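Local coordinates for putative transcriptional regulator protein, LacI family (Rhizobium etli, PDB 3MIZ) that probably represses transcription by binding regulatory DNA, as LacI-family proteins do, with a periplasmic-binding-protein-like core expected to sense a small-molecule effector, at residues D115-G118 / A119-L122; A146-R149 / L150-F153; P102-R105 / E106-P109; Y76-M79 / Y80-V84; L219-I223 / P224-S228. All blocks are in the same frame, centred on the assembly; numbering follows the deposited sequence.

Interaction 1 (D115-G118 / A119-L122); sequences DYQG and ARDL
Two bends, at chi2 of Gln117 (-89°) and at chi3 of Arg120 (71°), turn the Gln117 amide forward to Asp121 and fold the Arg120 guanidinium back over the preceding turn. The bend in Gln117 carries its amide to the Asp121 carboxylate four residues on, where Gln117 NE2 donates to Asp121 OD2 at 2.7 Å. The bond is nearly straight, with an N-H...O angle of 167°. It leaves within the plane of the amide but reaches OD2 from above the carboxylate plane. The other end of the amide is held as well, because Gln117 OE1 accepts from the backbone N of Cys282, which fixes the rotation of the group. Arg120 folds its guanidinium over the backbone of Gln117, so that Gln117 CA lies under one face and Arg120 NH2 rests 3.5 Å from Gln117 CB. Arg120 NH1 meanwhile comes in at the rim of the Tyr116 ring, near its plane and 3.3 Å from Tyr116 CD2, an edge approach and not a cation-pi stack. Beneath these groups the backbone makes regular i to i+4 bonds, among them Ala119 N to Asp115 O at 3.0 Å. Tyr116 and Ala119 touch Ala152 of helix 144-160, while Gln117 and Leu122 touch strand 277-285. The arrangement is that of the first two turns of an alpha-helix, packed against a second helix and a strand, with an i to i+4 glutamine-aspartate hydrogen bond along one side.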
loop_
_atom_site.group_PDB
_atom_site.type_symbol
_atom_site.label_atom_id
_atom_site.label_comp_id
_atom_site.label_asym_id
_atom_site.label_seq_id
_atom_site.Cartn_x
_atom_site.Cartn_y
_atom_site.Cartn_z
ATOM N N ASP A 115 -16.471 11.201 -4.830
ATOM C CA ASP A 115 -15.311 11.946 -5.317
ATOM C C ASP A 115 -15.646 13.396 -5.628
ATOM O O ASP A 115 -14.883 14.309 -5.314
ATOM C CB ASP A 115 -14.769 11.293 -6.590
ATOM C CG ASP A 115 -14.109 9.973 -6.316
ATOM O OD1 ASP A 115 -12.872 9.948 -6.182
ATOM O OD2 ASP A 115 -14.833 8.967 -6.208
ATOM N N TYR A 116 -16.785 13.599 -6.269
ATOM C CA TYR A 116 -17.215 14.935 -6.648
ATOM C C TYR A 116 -17.407 15.832 -5.423
ATOM O O TYR A 116 -16.886 16.953 -5.368
ATOM C CB TYR A 116 -18.519 14.845 -7.449
ATOM C CG TYR A 116 -18.910 16.147 -8.107
ATOM C CD1 TYR A 116 -18.445 16.475 -9.375
ATOM C CD2 TYR A 116 -19.717 17.068 -7.445
ATOM C CE1 TYR A 116 -18.772 17.691 -9.966
ATOM C CE2 TYR A 116 -20.050 18.283 -8.028
ATOM C CZ TYR A 116 -19.576 18.588 -9.286
ATOM O OH TYR A 116 -19.900 19.795 -9.865
ATOM N N GLN A 117 -18.152 15.341 -4.439
ATOM C CA GLN A 117 -18.406 16.111 -3.229
ATOM C C GLN A 117 -17.098 16.416 -2.503
ATOM O O GLN A 117 -16.874 17.542 -2.059
ATOM C CB GLN A 117 -19.361 15.337 -2.312
ATOM C CG GLN A 117 -19.375 15.789 -0.854
ATOM C CD GLN A 117 -18.337 15.068 -0.024
ATOM O OE1 GLN A 117 -18.196 13.852 -0.125
ATOM N NE2 GLN A 117 -17.611 15.809 0.815
ATOM N N GLY A 118 -16.239 15.405 -2.390
ATOM C CA GLY A 118 -14.967 15.587 -1.713
ATOM C C GLY A 118 -14.113 16.663 -2.355
ATOM O O GLY A 118 -13.557 17.514 -1.656
ATOM N N ALA A 119 -14.003 16.634 -3.683
ATOM C CA ALA A 119 -13.198 17.623 -4.396
ATOM C C ALA A 119 -13.843 18.997 -4.298
ATOM O O ALA A 119 -13.151 20.019 -4.241
ATOM C CB ALA A 119 -13.026 17.222 -5.858
ATOM N N ARG A 120 -15.173 19.015 -4.282
ATOM C CA ARG A 120 -15.913 20.261 -4.165
ATOM C C ARG A 120 -15.597 20.919 -2.820
ATOM O O ARG A 120 -15.269 22.102 -2.765
ATOM C CB ARG A 120 -17.425 19.996 -4.263
ATOM C CG ARG A 120 -18.304 21.199 -3.907
ATOM C CD ARG A 120 -19.793 20.917 -4.151
ATOM N NE ARG A 120 -20.400 19.967 -3.206
ATOM C CZ ARG A 120 -21.027 18.847 -3.573
ATOM N NH1 ARG A 120 -21.119 18.532 -4.860
ATOM N NH2 ARG A 120 -21.590 18.050 -2.669
ATOM N N ASP A 121 -15.696 20.149 -1.744
ATOM C CA ASP A 121 -15.446 20.685 -0.412
ATOM C C ASP A 121 -14.001 21.105 -0.195
ATOM O O ASP A 121 -13.727 22.062 0.532
ATOM C CB ASP A 121 -15.854 19.669 0.650
ATOM C CG ASP A 121 -17.354 19.485 0.722
ATOM O OD1 ASP A 121 -18.081 20.386 0.248
ATOM O OD2 ASP A 121 -17.804 18.456 1.258
ATOM N N LEU A 122 -13.078 20.396 -0.833
ATOM C CA LEU A 122 -11.661 20.698 -0.707
ATOM C C LEU A 122 -11.361 21.984 -1.474
ATOM O O LEU A 122 -10.564 22.811 -1.030
ATOM C CB LEU A 122 -10.848 19.522 -1.254
ATOM C CG LEU A 122 -9.417 19.289 -0.783
ATOM C CD1 LEU A 122 -9.300 19.458 0.720
ATOM C CD2 LEU A 122 -9.012 17.884 -1.197
#

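Interaction 2 (A146-R149 / L150-F153); sequences AELR and LDAF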
loop_
_atom_site.group_PDB
_atom_site.type_symbol
_atom_site.label_atom_id
_atom_site.label_comp_id
_atom_site.label_asym_id
_atom_site.label_seq_id
_atom_site.Cartn_x
_atom_site.Cartn_y
_atom_site.Cartn_z
ATOM N N ALA A 146 -10.688 10.298 -10.957
ATOM C CA ALA A 146 -9.824 11.422 -11.309
ATOM C C ALA A 146 -10.600 12.497 -12.049
ATOM O O ALA A 146 -10.474 13.688 -11.750
ATOM C CB ALA A 146 -8.665 10.945 -12.165
ATOM N N GLU A 147 -11.410 12.070 -13.015
ATOM C CA GLU A 147 -12.194 13.002 -13.813
ATOM C C GLU A 147 -13.284 13.671 -12.995
ATOM O O GLU A 147 -13.557 14.856 -13.175
ATOM C CB GLU A 147 -12.817 12.280 -15.005
ATOM C CG GLU A 147 -12.960 13.133 -16.257
ATOM C CD GLU A 147 -11.621 13.639 -16.787
ATOM O OE1 GLU A 147 -10.576 13.003 -16.515
ATOM O OE2 GLU A 147 -11.618 14.671 -17.492
ATOM N N LEU A 148 -13.924 12.920 -12.103
ATOM C CA LEU A 148 -14.978 13.509 -11.279
ATOM C C LEU A 148 -14.417 14.561 -10.324
ATOM O O LEU A 148 -15.064 15.565 -10.063
ATOM C CB LEU A 148 -15.696 12.433 -10.471
ATOM C CG LEU A 148 -16.493 11.424 -11.299
ATOM C CD1 LEU A 148 -17.135 10.403 -10.369
ATOM C CD2 LEU A 148 -17.551 12.158 -12.107
ATOM N N ARG A 149 -13.222 14.328 -9.796
ATOM C CA ARG A 149 -12.614 15.295 -8.887
ATOM C C ARG A 149 -12.277 16.571 -9.657
ATOM O O ARG A 149 -12.394 17.680 -9.128
ATOM C CB ARG A 149 -11.348 14.707 -8.258
ATOM C CG ARG A 149 -11.634 13.459 -7.449
ATOM C CD ARG A 149 -10.366 12.772 -6.974
ATOM N NE ARG A 149 -10.683 11.467 -6.402
ATOM C CZ ARG A 149 -9.782 10.629 -5.905
ATOM N NH1 ARG A 149 -8.494 10.950 -5.902
ATOM N NH2 ARG A 149 -10.176 9.465 -5.409
ATOM N N LEU A 150 -11.867 16.403 -10.908
ATOM C CA LEU A 150 -11.524 17.534 -11.761
ATOM C C LEU A 150 -12.797 18.282 -12.152
ATOM O O LEU A 150 -12.812 19.516 -12.217
ATOM C CB LEU A 150 -10.788 17.054 -13.014
ATOM C CG LEU A 150 -10.491 18.134 -14.065
ATOM C CD1 LEU A 150 -9.577 19.219 -13.479
ATOM C CD2 LEU A 150 -9.848 17.486 -15.274
ATOM N N ASP A 151 -13.870 17.537 -12.410
ATOM C CA ASP A 151 -15.139 18.170 -12.764
ATOM C C ASP A 151 -15.558 19.088 -11.618
ATOM O O ASP A 151 -16.052 20.196 -11.839
ATOM C CB ASP A 151 -16.247 17.135 -12.969
ATOM C CG ASP A 151 -16.100 16.338 -14.256
ATOM O OD1 ASP A 151 -15.410 16.795 -15.200
ATOM O OD2 ASP A 151 -16.708 15.248 -14.323
ATOM N N ALA A 152 -15.364 18.610 -10.393
ATOM C CA ALA A 152 -15.739 19.368 -9.200
ATOM C C ALA A 152 -14.898 20.621 -9.062
ATOM O O ALA A 152 -15.415 21.693 -8.764
ATOM C CB ALA A 152 -15.587 18.508 -7.958
ATOM N N PHE A 153 -13.598 20.480 -9.271
ATOM C CA PHE A 153 -12.685 21.611 -9.169
ATOM C C PHE A 153 -13.094 22.693 -10.161
ATOM O O PHE A 153 -13.174 23.874 -9.811
ATOM C CB PHE A 153 -11.255 21.149 -9.455
ATOM C CG PHE A 153 -10.244 22.257 -9.454
ATOM C CD1 PHE A 153 -9.995 22.990 -8.298
ATOM C CD2 PHE A 153 -9.533 22.566 -10.608
ATOM C CE1 PHE A 153 -9.045 24.017 -8.293
ATOM C CE2 PHE A 153 -8.584 23.589 -10.613
ATOM C CZ PHE A 153 -8.341 24.314 -9.453
HETATM O O HOH W 1 -13.012 16.652 -16.188
#
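The Asp151 carboxylate has the carbonyl oxygen of Glu147 over one face, 3.1 Å from Asp151 CG. At its ends, Asp151 OD2 meets the methyl CD2 of Leu148 at 3.9 Å, and Asp151 OD1 takes a hydrogen bond from a water at 2.6 Å. The same water donates to Glu147 OE2 at 2.8 Å and so spans the two carboxylates, whose nearest oxygens, Glu147 OE2 and Asp151 OD1, stay 4.9 Å apart. Two like charges this close would probably repel, and a shared donor between them is likely to offset part of that repulsion. Asp151 CG is set beside its own backbone N (chi1 -73°), which brings the carboxylate over the preceding turn. Glu147 bends at chi2 and runs alongside Leu150, pointing the same way, with Glu147 OE2 at 4.0 Å from Leu150 CD2. All of this lies along helix 144-160, the crossover helix of a beta-alpha-beta unit between strands 134-138 and 167-174, and the backbone bonds are regular, such as Asp151 N to Glu147 O at 2.8 Å. With an alanine in place of Asp151, the bridging water would lose its second anchor and the Glu147 carboxylate would probably be freer to turn. The opposite character marks the buried side. Leu150 and Phe153 pack against both strands of the unit, the Phe153 ring meeting that of Tyr136 with their planes about 25° apart. Arg149 runs out fully extended, forming a salt bridge with Asp115, a hydrogen bond to Gly204 O and a cation-pi contact with Phe232.

Interaction 3 (P102-R105 / E106-P109); sequences PQTR and ELLP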
loop_
_atom_site.group_PDB
_atom_site.type_symbol
_atom_site.label_atom_id
_atom_site.label_comp_id
_atom_site.label_asym_id
_atom_site.label_seq_id
_atom_site.Cartn_x
_atom_site.Cartn_y
_atom_site.Cartn_z
ATOM N N PRO A 102 -22.822 -0.680 -11.250
ATOM C CA PRO A 102 -23.074 -1.494 -12.441
ATOM C C PRO A 102 -23.320 -0.627 -13.666
ATOM O O PRO A 102 -23.806 0.499 -13.547
ATOM C CB PRO A 102 -24.313 -2.295 -12.053
ATOM C CG PRO A 102 -25.061 -1.330 -11.167
ATOM C CD PRO A 102 -23.950 -0.759 -10.302
ATOM N N GLN A 103 -22.967 -1.146 -14.840
ATOM C CA GLN A 103 -23.193 -0.419 -16.084
ATOM C C GLN A 103 -24.690 -0.494 -16.365
ATOM O O GLN A 103 -25.300 0.464 -16.855
ATOM C CB GLN A 103 -22.409 -1.065 -17.230
ATOM C CG GLN A 103 -22.523 -0.324 -18.553
ATOM C CD GLN A 103 -22.148 1.140 -18.430
ATOM O OE1 GLN A 103 -22.871 1.929 -17.819
ATOM N NE2 GLN A 103 -21.006 1.510 -19.001
ATOM N N THR A 104 -25.278 -1.642 -16.042
ATOM C CA THR A 104 -26.710 -1.851 -16.231
ATOM C C THR A 104 -27.463 -1.262 -15.047
ATOM O O THR A 104 -27.264 -1.674 -13.902
ATOM C CB THR A 104 -27.049 -3.355 -16.346
ATOM O OG1 THR A 104 -26.469 -3.878 -17.547
ATOM C CG2 THR A 104 -28.552 -3.573 -16.375
ATOM N N ARG A 105 -28.331 -0.298 -15.338
ATOM C CA ARG A 105 -29.130 0.382 -14.320
ATOM C C ARG A 105 -29.774 -0.551 -13.302
ATOM O O ARG A 105 -30.543 -1.452 -13.652
ATOM C CB ARG A 105 -30.220 1.230 -14.985
ATOM C CG ARG A 105 -31.108 1.984 -14.001
ATOM C CD ARG A 105 -32.124 2.868 -14.724
ATOM N NE ARG A 105 -33.173 2.093 -15.382
ATOM C CZ ARG A 105 -34.145 1.456 -14.738
ATOM N NH1 ARG A 105 -34.208 1.500 -13.413
ATOM N NH2 ARG A 105 -35.050 0.762 -15.415
ATOM N N GLU A 106 -29.445 -0.316 -12.038
ATOM C CA GLU A 106 -29.969 -1.083 -10.913
ATOM C C GLU A 106 -29.812 -2.596 -11.012
ATOM O O GLU A 106 -30.653 -3.342 -10.512
ATOM C CB GLU A 106 -31.445 -0.746 -10.692
ATOM C CG GLU A 106 -31.725 0.747 -10.605
ATOM C CD GLU A 106 -33.036 1.053 -9.908
ATOM O OE1 GLU A 106 -33.098 0.878 -8.671
ATOM O OE2 GLU A 106 -34.000 1.461 -10.593
ATOM N N LEU A 107 -28.741 -3.054 -11.648
ATOM C CA LEU A 107 -28.511 -4.491 -11.767
ATOM C C LEU A 107 -28.267 -5.095 -10.380
ATOM O O LEU A 107 -28.750 -6.187 -10.068
ATOM C CB LEU A 107 -27.299 -4.763 -12.664
ATOM C CG LEU A 107 -27.018 -6.227 -13.008
ATOM C CD1 LEU A 107 -28.111 -6.764 -13.931
ATOM C CD2 LEU A 107 -25.667 -6.335 -13.687
ATOM N N LEU A 108 -27.524 -4.368 -9.549
ATOM C CA LEU A 108 -27.190 -4.820 -8.196
ATOM C C LEU A 108 -27.035 -3.622 -7.274
ATOM O O LEU A 108 -26.779 -2.515 -7.738
ATOM C CB LEU A 108 -25.858 -5.556 -8.210
ATOM C CG LEU A 108 -25.720 -6.877 -8.956
ATOM C CD1 LEU A 108 -24.236 -7.191 -9.158
ATOM C CD2 LEU A 108 -26.412 -7.972 -8.155
ATOM N N PRO A 109 -27.204 -3.821 -5.957
ATOM C CA PRO A 109 -27.041 -2.677 -5.059
ATOM C C PRO A 109 -25.569 -2.281 -5.061
ATOM O O PRO A 109 -24.688 -3.122 -5.258
ATOM C CB PRO A 109 -27.503 -3.220 -3.710
ATOM C CG PRO A 109 -27.264 -4.692 -3.822
ATOM C CD PRO A 109 -27.701 -4.997 -5.224
#
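This is a tight reversal of the chain at the protein surface, in the loop between strands 100-101 and 110-113, where Thr104 and Leu107 close a beta turn and Arg105 and Glu106 form its corner. The closing bond runs from Leu107 N to Thr104 O at 3.0 Å. It is somewhat bent, and the donor stands above the carbonyl plane instead of on a lone pair. The same two residues also touch through their side chains, with CB of each 3.9 Å from the other and Leu107 CD1 lying 4.0 Å from the methyl CG2 of Thr104. That methyl faces the leucine because Thr104 OG1 takes the place beside the backbone N (chi1 -66°), from where it bonds to Asp85 OD2. Leu107 CB also rests on the proline ring, 3.9 Å from Pro102 CB, so the apolar side of the turn leans back on the residue that begins the segment.

At the exposed corner, Arg105 and Glu106 extend side by side in the same direction. A bend at chi3 brings the Arg105 guanidinium round so that Arg105 NH1 forms a salt bridge to Glu106 OE2 at 2.8 Å. The oxygen sits at the guanidinium edge, near its plane, while the two flat groups are turned 54° apart. Both charged ends lie in exposed surroundings. Inward, Pro102 and Leu108 pack on Met97 of strand 95-97. With a positive phi of 53° at Glu106, in a position often filled by glycine, the arrangement is a type II beta turn carrying a salt bridge between its two corner residues.

Interaction 4 (Y76-M79 / Y80-V84); sequences YVTM and YRRIV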
loop_
_atom_site.group_PDB
_atom_site.type_symbol
_atom_site.label_atom_id
_atom_site.label_comp_id
_atom_site.label_asym_id
_atom_site.label_seq_id
_atom_site.Cartn_x
_atom_site.Cartn_y
_atom_site.Cartn_z
ATOM N N TYR A 76 -18.475 -7.453 -4.318
ATOM C CA TYR A 76 -17.735 -7.161 -5.536
ATOM C C TYR A 76 -17.036 -5.838 -5.280
ATOM O O TYR A 76 -17.676 -4.787 -5.276
ATOM C CB TYR A 76 -18.714 -7.007 -6.691
ATOM C CG TYR A 76 -18.075 -7.127 -8.033
ATOM C CD1 TYR A 76 -17.793 -8.382 -8.570
ATOM C CD2 TYR A 76 -17.768 -5.993 -8.788
ATOM C CE1 TYR A 76 -17.234 -8.516 -9.821
ATOM C CE2 TYR A 76 -17.204 -6.117 -10.050
ATOM C CZ TYR A 76 -16.943 -7.389 -10.560
ATOM O OH TYR A 76 -16.401 -7.540 -11.816
ATOM N N VAL A 77 -15.724 -5.890 -5.082
ATOM C CA VAL A 77 -14.955 -4.698 -4.759
ATOM C C VAL A 77 -13.889 -4.344 -5.790
ATOM O O VAL A 77 -13.062 -5.175 -6.169
ATOM C CB VAL A 77 -14.261 -4.878 -3.383
ATOM C CG1 VAL A 77 -13.536 -3.601 -2.975
ATOM C CG2 VAL A 77 -15.282 -5.293 -2.343
ATOM N N THR A 78 -13.908 -3.101 -6.247
ATOM C CA THR A 78 -12.902 -2.662 -7.205
ATOM C C THR A 78 -11.877 -1.807 -6.462
ATOM O O THR A 78 -12.221 -1.106 -5.504
ATOM C CB THR A 78 -13.543 -1.860 -8.358
ATOM O OG1 THR A 78 -14.355 -0.802 -7.830
ATOM C CG2 THR A 78 -14.424 -2.782 -9.207
HETATM N N MSE A 79 -10.618 -1.877 -6.887
HETATM C CA MSE A 79 -9.560 -1.100 -6.242
HETATM C C MSE A 79 -9.781 0.401 -6.419
HETATM O O MSE A 79 -9.493 1.193 -5.519
HETATM C CB MSE A 79 -8.197 -1.512 -6.796
HETATM C CG MSE A 79 -7.744 -2.873 -6.311
HETATM SE SE MSE A 79 -7.596 -2.911 -4.370
HETATM C CE MSE A 79 -9.278 -3.781 -3.907
ATOM N N TYR A 80 -10.266 0.801 -7.589
ATOM C CA TYR A 80 -10.574 2.207 -7.817
ATOM C C TYR A 80 -11.995 2.267 -8.337
ATOM O O TYR A 80 -12.549 1.262 -8.788
ATOM C CB TYR A 80 -9.599 2.875 -8.807
ATOM C CG TYR A 80 -9.283 2.080 -10.046
ATOM C CD1 TYR A 80 -8.128 1.299 -10.116
ATOM C CD2 TYR A 80 -10.125 2.117 -11.158
ATOM C CE1 TYR A 80 -7.814 0.577 -11.266
ATOM C CE2 TYR A 80 -9.823 1.395 -12.307
ATOM C CZ TYR A 80 -8.667 0.633 -12.355
ATOM O OH TYR A 80 -8.355 -0.055 -13.502
ATOM N N ARG A 81 -12.596 3.444 -8.270
ATOM C CA ARG A 81 -13.971 3.588 -8.696
ATOM C C ARG A 81 -14.180 3.230 -10.163
ATOM O O ARG A 81 -13.504 3.748 -11.045
ATOM C CB ARG A 81 -14.437 5.005 -8.411
ATOM C CG ARG A 81 -15.925 5.123 -8.276
ATOM C CD ARG A 81 -16.287 6.504 -7.795
ATOM N NE ARG A 81 -17.714 6.748 -7.920
ATOM C CZ ARG A 81 -18.288 7.909 -7.644
ATOM N NH1 ARG A 81 -17.544 8.928 -7.225
ATOM N NH2 ARG A 81 -19.595 8.051 -7.789
ATOM N N ARG A 82 -15.126 2.329 -10.413
ATOM C CA ARG A 82 -15.409 1.875 -11.769
ATOM C C ARG A 82 -16.906 1.697 -11.995
ATOM O O ARG A 82 -17.686 1.587 -11.045
ATOM C CB ARG A 82 -14.743 0.515 -12.028
ATOM C CG ARG A 82 -13.224 0.471 -11.961
ATOM C CD ARG A 82 -12.736 -0.969 -12.107
ATOM N NE ARG A 82 -13.262 -1.584 -13.323
ATOM C CZ ARG A 82 -13.290 -2.893 -13.557
ATOM N NH1 ARG A 82 -12.819 -3.749 -12.656
ATOM N NH2 ARG A 82 -13.808 -3.352 -14.693
ATOM N N ILE A 83 -17.296 1.686 -13.263
ATOM C CA ILE A 83 -18.673 1.426 -13.658
ATOM C C ILE A 83 -18.491 0.129 -14.446
ATOM O O ILE A 83 -17.795 0.114 -15.469
ATOM C CB ILE A 83 -19.239 2.513 -14.593
ATOM C CG1 ILE A 83 -19.302 3.861 -13.866
ATOM C CG2 ILE A 83 -20.645 2.130 -15.034
ATOM C CD1 ILE A 83 -19.708 5.018 -14.780
ATOM N N VAL A 84 -19.080 -0.959 -13.960
ATOM C CA VAL A 84 -18.922 -2.244 -14.621
ATOM C C VAL A 84 -19.925 -3.280 -14.150
ATOM O O VAL A 84 -20.334 -3.287 -12.983
ATOM C CB VAL A 84 -17.498 -2.803 -14.391
ATOM C CG1 VAL A 84 -17.207 -2.886 -12.899
ATOM C CG2 VAL A 84 -17.357 -4.186 -15.027
HETATM O O HOH W 2 -14.018 -6.387 -11.408
#
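Thr78 forms the tight side of this corner, and its hydroxyl reaches across to the far arm: Thr78 OG1 donates to Tyr80 O at 2.9 Å, from well above the carbonyl plane. With chi1 at 52°, OG1 lies between the backbone N and the carbonyl carbon, which aims it at that oxygen and leaves the Thr78 methyl CG2 against Arg82, 3.8 Å from its CD. The bent Arg82 chain carries the guanidinium beyond this methyl, and Val84 CG1 rests over one of its faces, offset toward the rim.

Farther from the corner the arms separate and the contact loosens. Val84 CG1 only grazes the edge of the Tyr76 ring, 4.3 Å from Tyr76 CE2. A water fills in between the polar ends, donating to Tyr76 OH at 2.7 Å but only weakly accepting from Arg82 NH1. The main partner of that guanidinium is Asp21, in a salt bridge.

Met79, a selenomethionine, marks the bend itself. Strand 73-78 leads into it from the parallel sheet, lying between strands 15-20 and 95-97. The outgoing strand 81-83 pairs instead with strand 100-101, while Arg81 and Ile83 touch Leu148 and Leu144 of helix 144-160, the guanidinium of Arg81 being bridged to Asp115 and Glu112.

Interaction 5 (L219-I223 / P224-S228); sequences LGLRI and PQDVS
Arg222 and Gln225 lie side by side and point the same way, their guanidinium and amide planes 64° apart. Arg222 NH1 donates to Gln225 OE1 at 2.7 Å, arriving in the carbonyl plane on a lone pair, and Arg222 CD packs against the same amide, 3.2 Å from Gln225 CD. Both chains are extended beyond CG, which brings Arg222 NH1 and Gln225 OE1 together at their ends.

Asp226 crosses Arg222 obliquely and serves its backbone instead. CG stands beside the Asp226 N (chi1 -65°), and Asp226 OD1 accepts from Arg222 N at 2.8 Å on the anti side, out of the carboxylate plane. In return Asp226 N donates to Arg222 O at 2.7 Å, and Val227 N gives that oxygen a second bond at 3.2 Å. This pairing joins the short helix 223-226 to the chain leaving helix 206-217, which ends in a Schellman motif with Gly220, at positive phi, as its C-prime residue.

An alanine replacing Asp226 would probably leave the Arg222 N-H without this acceptor and the loop before the short helix held by fewer bonds. Leu221 lies across the aspartate, its CD2 3.7 Å from Asp226 CB, and also packs on Leu192 of helix 184-192.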
loop_
_atom_site.group_PDB
_atom_site.type_symbol
_atom_site.label_atom_id
_atom_site.label_comp_id
_atom_site.label_asym_id
_atom_site.label_seq_id
_atom_site.Cartn_x
_atom_site.Cartn_y
_atom_site.Cartn_z
ATOM N N LEU A 219 12.626 24.310 -4.716
ATOM C CA LEU A 219 12.673 25.669 -5.257
ATOM C C LEU A 219 12.749 26.690 -4.128
ATOM O O LEU A 219 12.609 27.892 -4.355
ATOM C CB LEU A 219 11.433 25.955 -6.117
ATOM C CG LEU A 219 11.274 25.182 -7.428
ATOM C CD1 LEU A 219 9.891 25.464 -8.010
ATOM C CD2 LEU A 219 12.360 25.589 -8.411
ATOM N N GLY A 220 12.955 26.198 -2.909
ATOM C CA GLY A 220 13.060 27.074 -1.758
ATOM C C GLY A 220 11.741 27.553 -1.188
ATOM O O GLY A 220 11.718 28.433 -0.327
ATOM N N LEU A 221 10.633 26.990 -1.658
ATOM C CA LEU A 221 9.325 27.398 -1.156
ATOM C C LEU A 221 8.965 26.624 0.111
ATOM O O LEU A 221 9.253 25.431 0.218
ATOM C CB LEU A 221 8.252 27.170 -2.225
ATOM C CG LEU A 221 8.415 27.996 -3.507
ATOM C CD1 LEU A 221 7.384 27.571 -4.544
ATOM C CD2 LEU A 221 8.258 29.475 -3.174
ATOM N N ARG A 222 8.351 27.316 1.067
ATOM C CA ARG A 222 7.925 26.708 2.326
ATOM C C ARG A 222 6.471 26.326 2.109
ATOM O O ARG A 222 5.697 27.108 1.547
ATOM C CB ARG A 222 8.044 27.713 3.473
ATOM C CG ARG A 222 9.426 28.332 3.589
ATOM C CD ARG A 222 9.491 29.397 4.680
ATOM N NE ARG A 222 10.821 30.001 4.755
ATOM C CZ ARG A 222 11.194 30.890 5.672
ATOM N NH1 ARG A 222 10.338 31.288 6.603
ATOM N NH2 ARG A 222 12.429 31.380 5.659
ATOM N N ILE A 223 6.082 25.141 2.558
ATOM C CA ILE A 223 4.720 24.701 2.308
ATOM C C ILE A 223 3.618 25.680 2.715
ATOM O O ILE A 223 3.324 26.610 1.964
ATOM C CB ILE A 223 4.461 23.299 2.893
ATOM C CG1 ILE A 223 5.531 22.325 2.390
ATOM C CG2 ILE A 223 3.078 22.810 2.474
ATOM C CD1 ILE A 223 5.601 22.185 0.864
ATOM N N PRO A 224 3.015 25.530 3.906
ATOM C CA PRO A 224 1.973 26.533 4.145
ATOM C C PRO A 224 2.354 27.987 3.822
ATOM O O PRO A 224 1.634 28.666 3.091
ATOM C CB PRO A 224 1.623 26.319 5.618
ATOM C CG PRO A 224 2.917 25.863 6.201
ATOM C CD PRO A 224 3.423 24.886 5.166
ATOM N N GLN A 225 3.495 28.443 4.333
ATOM C CA GLN A 225 3.941 29.825 4.133
ATOM C C GLN A 225 3.987 30.337 2.691
ATOM O O GLN A 225 3.445 31.399 2.390
ATOM C CB GLN A 225 5.319 30.036 4.768
ATOM C CG GLN A 225 5.805 31.488 4.738
ATOM C CD GLN A 225 7.248 31.641 5.203
ATOM O OE1 GLN A 225 7.619 31.178 6.284
ATOM N NE2 GLN A 225 8.069 32.295 4.384
ATOM N N ASP A 226 4.638 29.597 1.803
ATOM C CA ASP A 226 4.761 30.026 0.413
ATOM C C ASP A 226 3.728 29.429 -0.550
ATOM O O ASP A 226 3.323 30.080 -1.518
ATOM C CB ASP A 226 6.186 29.745 -0.061
ATOM C CG ASP A 226 7.213 30.575 0.698
ATOM O OD1 ASP A 226 8.379 30.150 0.805
ATOM O OD2 ASP A 226 6.842 31.666 1.185
ATOM N N VAL A 227 3.303 28.195 -0.291
ATOM C CA VAL A 227 2.302 27.551 -1.138
ATOM C C VAL A 227 1.548 26.489 -0.349
ATOM O O VAL A 227 2.157 25.668 0.327
ATOM C CB VAL A 227 2.946 26.895 -2.383
ATOM C CG1 VAL A 227 3.912 25.789 -1.962
ATOM C CG2 VAL A 227 1.854 26.338 -3.297
ATOM N N SER A 228 0.222 26.517 -0.423
ATOM C CA SER A 228 -0.596 25.533 0.277
ATOM C C SER A 228 -0.747 24.309 -0.623
ATOM O O SER A 228 -0.755 24.434 -1.844
ATOM C CB SER A 228 -1.983 26.100 0.586
ATOM O OG SER A 228 -1.924 27.140 1.552
#

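Along the chain the order is interaction 4, 3, 1, 2, 5. Interactions 4 and 3, about 13 Å apart between centres, touch at the edge of the lobe built on the four-stranded parallel sheet, where strands 81-83 and 100-101 pair. Interactions 1 and 2, about 8 Å apart between centres, belong to the second lobe, whose helices 115-127 and 144-160 pack through Ala119 and Ala152. Asp115 ties three contacts together, bridging to Arg149 of interaction 2 and to Arg81 of interaction 4 and so linking the lobes. Interaction 5 lies at the far end of the second lobe, its centre about 46 Å from that of interaction 3. This layout fits the two-lobed periplasmic-binding-protein-like fold, in which an effector probably binds between lobes.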